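Local structure of Rho guanine nucleotide exchange factor TIAM2 (Mus musculus, 3A8P) at residues Leu31-Val34 / Ala35-Trp39; Val44-Gly48 / Cys49-Phe53; Lys175-Glu178 / Asn179-Gln183. The protein activates the small GTPase Rac1 by stimulating its GDP-GTP exchange, coupling extracellular signals to the cytoskeleton, and here contributes its protein- and membrane-binding PHCCEx domain. One frame throughout, in Å; residues are numbered along the deposited sequence.

Interaction 1: Leu31-Val34 / Ala35-Trp39; sequences LELV and ARRKW
The side chain of R37 folds back along the chain and gives an N-H to the backbone carbonyl of V34, three residues earlier. NH1 of R37 lies 3.2 Å from O of V34, with an N-H...O angle of 143°, so the bond is bent. Seen from the acceptor it is well aimed, for NH1 stands almost in line with the V34 C=O bond (168°), while the oxygen sits at the guanidinium edge, tilted somewhat from its plane. The torsions explain the reach: chi1 of 64° sets CG between the backbone N and carbonyl carbon, and the chain then runs extended to NE. On the way it passes close over the same oxygen, CD of R37 being 3.5 Å from O of V34. Apolar contact is looser: CG1 of V34 is 4.4 Å from CB of R37. CD1 of L33 lies obliquely to the guanidinium, 4.5 Å from NH2 of R37. The R37 side chain touches K20 and L22 of strand 11-26, and V34 shares a backbone hydrogen bond with L22, which ties the bend to the sheet. This is an arginine hydrogen-bonded to a main-chain carbonyl in the loop that follows strand 30-33 of the PH domain.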
loop_
_atom_site.group_PDB
_atom_site.type_symbol
_atom_site.label_atom_id
_atom_site.label_comp_id
_atom_site.label_asym_id
_atom_site.label_seq_id
_atom_site.Cartn_x
_atom_site.Cartn_y
_atom_site.Cartn_z
ATOM N N LEU A 31 6.098 13.134 1.085
ATOM C CA LEU A 31 6.472 12.254 -0.014
ATOM C C LEU A 31 7.141 13.036 -1.135
ATOM O O LEU A 31 6.820 14.197 -1.368
ATOM C CB LEU A 31 5.233 11.553 -0.576
ATOM C CG LEU A 31 4.408 10.660 0.352
ATOM C CD1 LEU A 31 3.195 10.134 -0.401
ATOM C CD2 LEU A 31 5.274 9.511 0.855
ATOM N N GLU A 32 8.075 12.397 -1.828
ATOM C CA GLU A 32 8.741 13.040 -2.948
ATOM C C GLU A 32 9.231 11.989 -3.932
ATOM O O GLU A 32 9.552 10.869 -3.545
ATOM C CB GLU A 32 9.924 13.890 -2.471
ATOM C CG GLU A 32 11.199 13.110 -2.207
ATOM C CD GLU A 32 12.408 14.017 -2.027
ATOM O OE1 GLU A 32 13.518 13.488 -1.801
ATOM O OE2 GLU A 32 12.248 15.258 -2.112
ATOM N N LEU A 33 9.276 12.349 -5.207
ATOM C CA LEU A 33 9.756 11.425 -6.223
ATOM C C LEU A 33 11.250 11.230 -6.017
ATOM O O LEU A 33 11.974 12.193 -5.771
ATOM C CB LEU A 33 9.503 11.986 -7.619
ATOM C CG LEU A 33 8.044 12.055 -8.063
ATOM C CD1 LEU A 33 7.953 12.694 -9.439
ATOM C CD2 LEU A 33 7.460 10.650 -8.090
ATOM N N VAL A 34 11.708 9.986 -6.098
ATOM C CA VAL A 34 13.125 9.697 -5.932
ATOM C C VAL A 34 13.863 10.328 -7.105
ATOM O O VAL A 34 13.429 10.220 -8.251
ATOM C CB VAL A 34 13.390 8.183 -5.918
ATOM C CG1 VAL A 34 14.882 7.918 -5.786
ATOM C CG2 VAL A 34 12.631 7.534 -4.774
ATOM N N ALA A 35 14.973 10.997 -6.813
ATOM C CA ALA A 35 15.756 11.656 -7.851
ATOM C C ALA A 35 16.811 10.736 -8.454
ATOM O O ALA A 35 17.405 9.918 -7.750
ATOM C CB ALA A 35 16.419 12.903 -7.284
ATOM N N ARG A 36 17.030 10.877 -9.762
ATOM C CA ARG A 36 18.024 10.084 -10.484
ATOM C C ARG A 36 17.627 8.608 -10.587
ATOM O O ARG A 36 18.463 7.733 -10.808
ATOM C CB ARG A 36 19.406 10.285 -9.817
ATOM C CG ARG A 36 20.238 9.050 -9.455
ATOM C CD ARG A 36 19.710 8.331 -8.215
ATOM N NE ARG A 36 20.707 7.448 -7.607
ATOM C CZ ARG A 36 21.294 6.424 -8.221
ATOM N NH1 ARG A 36 22.187 5.687 -7.572
ATOM N NH2 ARG A 36 20.993 6.132 -9.481
ATOM N N ARG A 37 16.332 8.344 -10.462
ATOM C CA ARG A 37 15.830 6.976 -10.536
ATOM C C ARG A 37 15.918 6.408 -11.953
ATOM O O ARG A 37 15.578 7.081 -12.925
ATOM C CB ARG A 37 14.379 6.923 -10.038
ATOM C CG ARG A 37 13.387 7.711 -10.876
ATOM C CD ARG A 37 11.995 7.677 -10.257
ATOM N NE ARG A 37 10.980 8.260 -11.135
ATOM C CZ ARG A 37 10.941 9.538 -11.508
ATOM N NH1 ARG A 37 11.862 10.392 -11.080
ATOM N NH2 ARG A 37 9.977 9.961 -12.316
ATOM N N LYS A 38 16.385 5.165 -12.056
ATOM C CA LYS A 38 16.516 4.480 -13.341
ATOM C C LYS A 38 16.349 2.964 -13.168
ATOM O O LYS A 38 16.477 2.444 -12.054
ATOM C CB LYS A 38 17.873 4.800 -13.974
ATOM C CG LYS A 38 19.062 4.573 -13.058
ATOM C CD LYS A 38 20.347 5.024 -13.736
ATOM C CE LYS A 38 21.543 4.919 -12.804
ATOM N NZ LYS A 38 22.789 5.392 -13.472
ATOM N N TRP A 39 16.059 2.261 -14.262
ATOM C CA TRP A 39 15.850 0.814 -14.208
ATOM C C TRP A 39 17.140 -0.002 -14.162
ATOM O O TRP A 39 17.989 0.113 -15.040
ATOM C CB TRP A 39 15.032 0.318 -15.412
ATOM C CG TRP A 39 13.595 0.807 -15.522
ATOM C CD1 TRP A 39 13.127 1.789 -16.348
ATOM C CD2 TRP A 39 12.442 0.261 -14.862
ATOM N NE1 TRP A 39 11.756 1.881 -16.255
ATOM C CE2 TRP A 39 11.310 0.956 -15.349
ATOM C CE3 TRP A 39 12.254 -0.753 -13.910
ATOM C CZ2 TRP A 39 10.005 0.667 -14.917
ATOM C CZ3 TRP A 39 10.954 -1.041 -13.483
ATOM C CH2 TRP A 39 9.849 -0.332 -13.988
#

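Interaction 2: Val44-Gly48 / Cys49-Phe53; sequences VTLKG and CTLLF
Four backbone hydrogen bonds join T45 to L52 and K47 to T50. T45 N reaches L52 O at 3.0 Å and L52 N returns to T45 O at 2.9 Å, both with donors in the carbonyl plane. K47 N to T50 O is the straightest, at 170°. Its companion, T50 N to K47 O at 3.0 Å, differs: the donor stands 43° above the carbonyl plane, as the chain reverses through G48 and C49. L46-L51, between these pairs, and V44-F53, beyond T45-L52, are the non-hydrogen-bonded pairs. Their side chains share one face. CG2 of V44, anti to the carbonyl carbon, lies over the F53 ring, 4.1 Å from its centroid and offset toward the rim (CH-pi); chi1 of 176° sets CG1 anti to the backbone N, where it meets CD2 of L51 at 3.9 Å. That same CD2 meets CD1 of L46, again at 3.9 Å. W115 and A118 of helix 109-130 cover this face; F19 and Y42 meet the F53 ring edge-to-face. On the other face, OG1 of T45 packs on CB of L52. The whole is an antiparallel two-residue hairpin with a type II' turn, G48 at its positive-phi position, in the PH-domain sheet.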
loop_
_atom_site.group_PDB
_atom_site.type_symbol
_atom_site.label_atom_id
_atom_site.label_comp_id
_atom_site.label_asym_id
_atom_site.label_seq_id
_atom_site.Cartn_x
_atom_site.Cartn_y
_atom_site.Cartn_z
ATOM N N VAL A 44 16.323 -11.462 -8.091
ATOM C CA VAL A 44 15.656 -11.227 -6.816
ATOM C C VAL A 44 15.089 -12.479 -6.156
ATOM O O VAL A 44 14.598 -13.372 -6.830
ATOM C CB VAL A 44 14.516 -10.186 -7.013
ATOM C CG1 VAL A 44 13.724 -9.995 -5.721
ATOM C CG2 VAL A 44 15.105 -8.865 -7.468
ATOM N N THR A 45 15.173 -12.546 -4.830
ATOM C CA THR A 45 14.622 -13.685 -4.099
ATOM C C THR A 45 13.710 -13.193 -2.970
ATOM O O THR A 45 13.932 -12.124 -2.401
ATOM C CB THR A 45 15.732 -14.569 -3.479
ATOM O OG1 THR A 45 16.361 -13.867 -2.398
ATOM C CG2 THR A 45 16.781 -14.923 -4.525
ATOM N N LEU A 46 12.673 -13.969 -2.671
ATOM C CA LEU A 46 11.736 -13.638 -1.605
ATOM C C LEU A 46 11.879 -14.694 -0.519
ATOM O O LEU A 46 11.558 -15.867 -0.726
ATOM C CB LEU A 46 10.292 -13.620 -2.129
ATOM C CG LEU A 46 9.159 -13.401 -1.114
ATOM C CD1 LEU A 46 9.311 -12.054 -0.407
ATOM C CD2 LEU A 46 7.821 -13.466 -1.844
ATOM N N LYS A 47 12.375 -14.260 0.633
ATOM C CA LYS A 47 12.599 -15.129 1.786
ATOM C C LYS A 47 11.822 -14.470 2.924
ATOM O O LYS A 47 12.152 -13.361 3.336
ATOM C CB LYS A 47 14.099 -15.162 2.087
ATOM C CG LYS A 47 14.562 -16.290 2.983
ATOM C CD LYS A 47 16.090 -16.383 2.970
ATOM C CE LYS A 47 16.580 -17.528 3.846
ATOM N NZ LYS A 47 15.947 -18.822 3.452
ATOM N N GLY A 48 10.800 -15.148 3.438
ATOM C CA GLY A 48 9.983 -14.534 4.470
ATOM C C GLY A 48 9.320 -13.356 3.770
ATOM O O GLY A 48 8.749 -13.528 2.693
ATOM N N CYS A 49 9.396 -12.162 4.352
ATOM C CA CYS A 49 8.821 -10.981 3.713
ATOM C C CYS A 49 9.924 -10.049 3.261
ATOM O O CYS A 49 9.715 -8.844 3.128
ATOM C CB CYS A 49 7.899 -10.226 4.665
ATOM S SG CYS A 49 6.196 -10.756 4.571
ATOM N N THR A 50 11.104 -10.614 3.033
ATOM C CA THR A 50 12.248 -9.828 2.610
ATOM C C THR A 50 12.630 -10.123 1.160
ATOM O O THR A 50 12.761 -11.282 0.761
ATOM C CB THR A 50 13.483 -10.120 3.511
ATOM O OG1 THR A 50 13.159 -9.836 4.878
ATOM C CG2 THR A 50 14.677 -9.270 3.080
ATOM N N LEU A 51 12.795 -9.067 0.375
ATOM C CA LEU A 51 13.200 -9.211 -1.013
ATOM C C LEU A 51 14.689 -8.905 -1.044
ATOM O O LEU A 51 15.102 -7.798 -0.705
ATOM C CB LEU A 51 12.446 -8.219 -1.917
ATOM C CG LEU A 51 10.966 -8.510 -2.188
ATOM C CD1 LEU A 51 10.277 -7.279 -2.796
ATOM C CD2 LEU A 51 10.864 -9.717 -3.128
ATOM N N LEU A 52 15.489 -9.897 -1.425
ATOM C CA LEU A 52 16.939 -9.740 -1.511
ATOM C C LEU A 52 17.335 -9.549 -2.966
ATOM O O LEU A 52 16.919 -10.311 -3.836
ATOM C CB LEU A 52 17.635 -10.976 -0.947
ATOM C CG LEU A 52 17.259 -11.302 0.498
ATOM C CD1 LEU A 52 17.863 -12.636 0.897
ATOM C CD2 LEU A 52 17.747 -10.179 1.414
ATOM N N PHE A 53 18.142 -8.528 -3.223
ATOM C CA PHE A 53 18.581 -8.220 -4.575
ATOM C C PHE A 53 20.034 -8.626 -4.797
ATOM O O PHE A 53 20.918 -8.194 -4.068
ATOM C CB PHE A 53 18.429 -6.722 -4.844
ATOM C CG PHE A 53 17.006 -6.240 -4.842
ATOM C CD1 PHE A 53 16.459 -5.644 -5.975
ATOM C CD2 PHE A 53 16.210 -6.376 -3.710
ATOM C CE1 PHE A 53 15.140 -5.189 -5.983
ATOM C CE2 PHE A 53 14.883 -5.923 -3.707
ATOM C CZ PHE A 53 14.351 -5.328 -4.847
#

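Interaction 3: Lys175-Glu178 / Asn179-Gln183; sequences KAIE and NQIRQ
About two and a half turns of helix 171-206, in the CC-Ex part of the chain and within its predicted coiled coil, supply this contact, in which K175, I177 and E178 meet residues four positions on. N179 N bonds to K175 O at 2.8 Å, I181 N to I177 O at 2.9 Å and R182 N to E178 O at 2.8 Å, with N-H...O angles close to 158° in all three. The Q180 N to A176 O bond is longer, 3.4 Å, and weak. Such i to i+4 backbone bonds define the alpha helix, and the side chains line up along its flanks. On one flank I177 and I181 cross obliquely: CG2 of I177 touches CD1 of I181 at 4.1 Å. I177, with CG2 anti to its backbone nitrogen, directs that methyl toward the next turn, and CG1 of I181 leans over the I177 carbonyl, 3.2 Å from its oxygen. Both also meet L165 of helix 136-165, and I181 adds A161 and E162, so this flank packs against that helix, consistent with the predicted coiled coil. E178 and R182 form the charged flank. R182 CG lies 3.2 Å from E178 O, and the extended chain carries the guanidinium back alongside E178. OE1 of E178 and NH2 of R182 remain 4.3 Å apart, with the oxygen well out of the guanidinium plane; any attraction is probably purely electrostatic.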
loop_
_atom_site.group_PDB
_atom_site.type_symbol
_atom_site.label_atom_id
_atom_site.label_comp_id
_atom_site.label_asym_id
_atom_site.label_seq_id
_atom_site.Cartn_x
_atom_site.Cartn_y
_atom_site.Cartn_z
ATOM N N LYS A 175 -11.967 26.142 13.852
ATOM C CA LYS A 175 -10.805 25.348 13.466
ATOM C C LYS A 175 -10.644 24.119 14.354
ATOM O O LYS A 175 -10.251 23.052 13.880
ATOM C CB LYS A 175 -9.519 26.186 13.522
ATOM C CG LYS A 175 -9.044 26.529 14.925
ATOM C CD LYS A 175 -7.542 26.829 14.959
ATOM C CE LYS A 175 -7.185 28.158 14.299
ATOM N NZ LYS A 175 -7.624 29.340 15.102
ATOM N N ALA A 176 -10.953 24.265 15.639
ATOM C CA ALA A 176 -10.830 23.145 16.565
ATOM C C ALA A 176 -11.668 21.950 16.121
ATOM O O ALA A 176 -11.215 20.808 16.185
ATOM C CB ALA A 176 -11.241 23.571 17.959
ATOM N N ILE A 177 -12.894 22.207 15.678
ATOM C CA ILE A 177 -13.757 21.120 15.236
ATOM C C ILE A 177 -13.300 20.614 13.866
ATOM O O ILE A 177 -13.413 19.427 13.563
ATOM C CB ILE A 177 -15.231 21.574 15.151
ATOM C CG1 ILE A 177 -15.704 22.046 16.533
ATOM C CG2 ILE A 177 -16.101 20.428 14.658
ATOM C CD1 ILE A 177 -17.100 22.657 16.546
ATOM N N GLU A 178 -12.776 21.521 13.048
ATOM C CA GLU A 178 -12.298 21.158 11.720
ATOM C C GLU A 178 -11.113 20.206 11.852
ATOM O O GLU A 178 -10.998 19.242 11.094
ATOM C CB GLU A 178 -11.884 22.408 10.939
ATOM C CG GLU A 178 -12.990 23.438 10.824
ATOM C CD GLU A 178 -12.625 24.595 9.914
ATOM O OE1 GLU A 178 -11.539 25.186 10.102
ATOM O OE2 GLU A 178 -13.433 24.916 9.013
ATOM N N ASN A 179 -10.241 20.484 12.819
ATOM C CA ASN A 179 -9.076 19.645 13.074
ATOM C C ASN A 179 -9.555 18.235 13.384
ATOM O O ASN A 179 -8.973 17.252 12.926
ATOM C CB ASN A 179 -8.288 20.181 14.270
ATOM C CG ASN A 179 -7.612 21.510 13.980
ATOM O OD1 ASN A 179 -7.249 22.243 14.901
ATOM N ND2 ASN A 179 -7.432 21.824 12.700
ATOM N N GLN A 180 -10.625 18.152 14.170
ATOM C CA GLN A 180 -11.212 16.876 14.554
ATOM C C GLN A 180 -11.781 16.173 13.314
ATOM O O GLN A 180 -11.559 14.981 13.101
ATOM C CB GLN A 180 -12.321 17.118 15.578
ATOM C CG GLN A 180 -12.796 15.872 16.283
ATOM C CD GLN A 180 -13.968 16.141 17.208
ATOM O OE1 GLN A 180 -13.927 17.051 18.040
ATOM N NE2 GLN A 180 -15.022 15.347 17.066
ATOM N N ILE A 181 -12.511 16.926 12.499
ATOM C CA ILE A 181 -13.101 16.387 11.283
ATOM C C ILE A 181 -12.001 15.810 10.386
ATOM O O ILE A 181 -12.163 14.727 9.810
ATOM C CB ILE A 181 -13.900 17.481 10.524
ATOM C CG1 ILE A 181 -15.144 17.860 11.335
ATOM C CG2 ILE A 181 -14.328 16.981 9.147
ATOM C CD1 ILE A 181 -15.916 19.048 10.775
ATOM N N ARG A 182 -10.878 16.516 10.281
ATOM C CA ARG A 182 -9.778 16.025 9.452
ATOM C C ARG A 182 -9.213 14.712 9.978
ATOM O O ARG A 182 -8.793 13.855 9.199
ATOM C CB ARG A 182 -8.638 17.040 9.367
ATOM C CG ARG A 182 -9.006 18.352 8.712
ATOM C CD ARG A 182 -7.752 19.096 8.270
ATOM N NE ARG A 182 -8.036 20.486 7.929
ATOM C CZ ARG A 182 -8.105 21.475 8.816
ATOM N NH1 ARG A 182 -7.901 21.229 10.106
ATOM N NH2 ARG A 182 -8.388 22.709 8.414
ATOM N N GLN A 183 -9.183 14.560 11.299
ATOM C CA GLN A 183 -8.664 13.336 11.881
ATOM C C GLN A 183 -9.608 12.195 11.523
ATOM O O GLN A 183 -9.158 11.119 11.118
ATOM C CB GLN A 183 -8.524 13.462 13.406
ATOM C CG GLN A 183 -7.823 12.265 14.051
ATOM C CD GLN A 183 -6.423 12.037 13.486
ATOM O OE1 GLN A 183 -5.534 12.865 13.664
ATOM N NE2 GLN A 183 -6.230 10.914 12.792
#

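Interactions 1 and 2 belong to the PH domain and follow each other in sequence: the loop holding interaction 1 leads into strand 40-47, whose end carries interaction 2. Both reach the same antiparallel sheet, yet their centres are 22 Å apart and their nearest atoms about 10 Å. Strand 11-26 connects them, pairing with 30-33 as well as with 40-47. Interaction 3 lies in the CC-Ex helices, with its centre 34 Å from that of interaction 1 and 42 Å from that of interaction 2, which is on the opposite side of the chain's centre. No two of the three contacts touch.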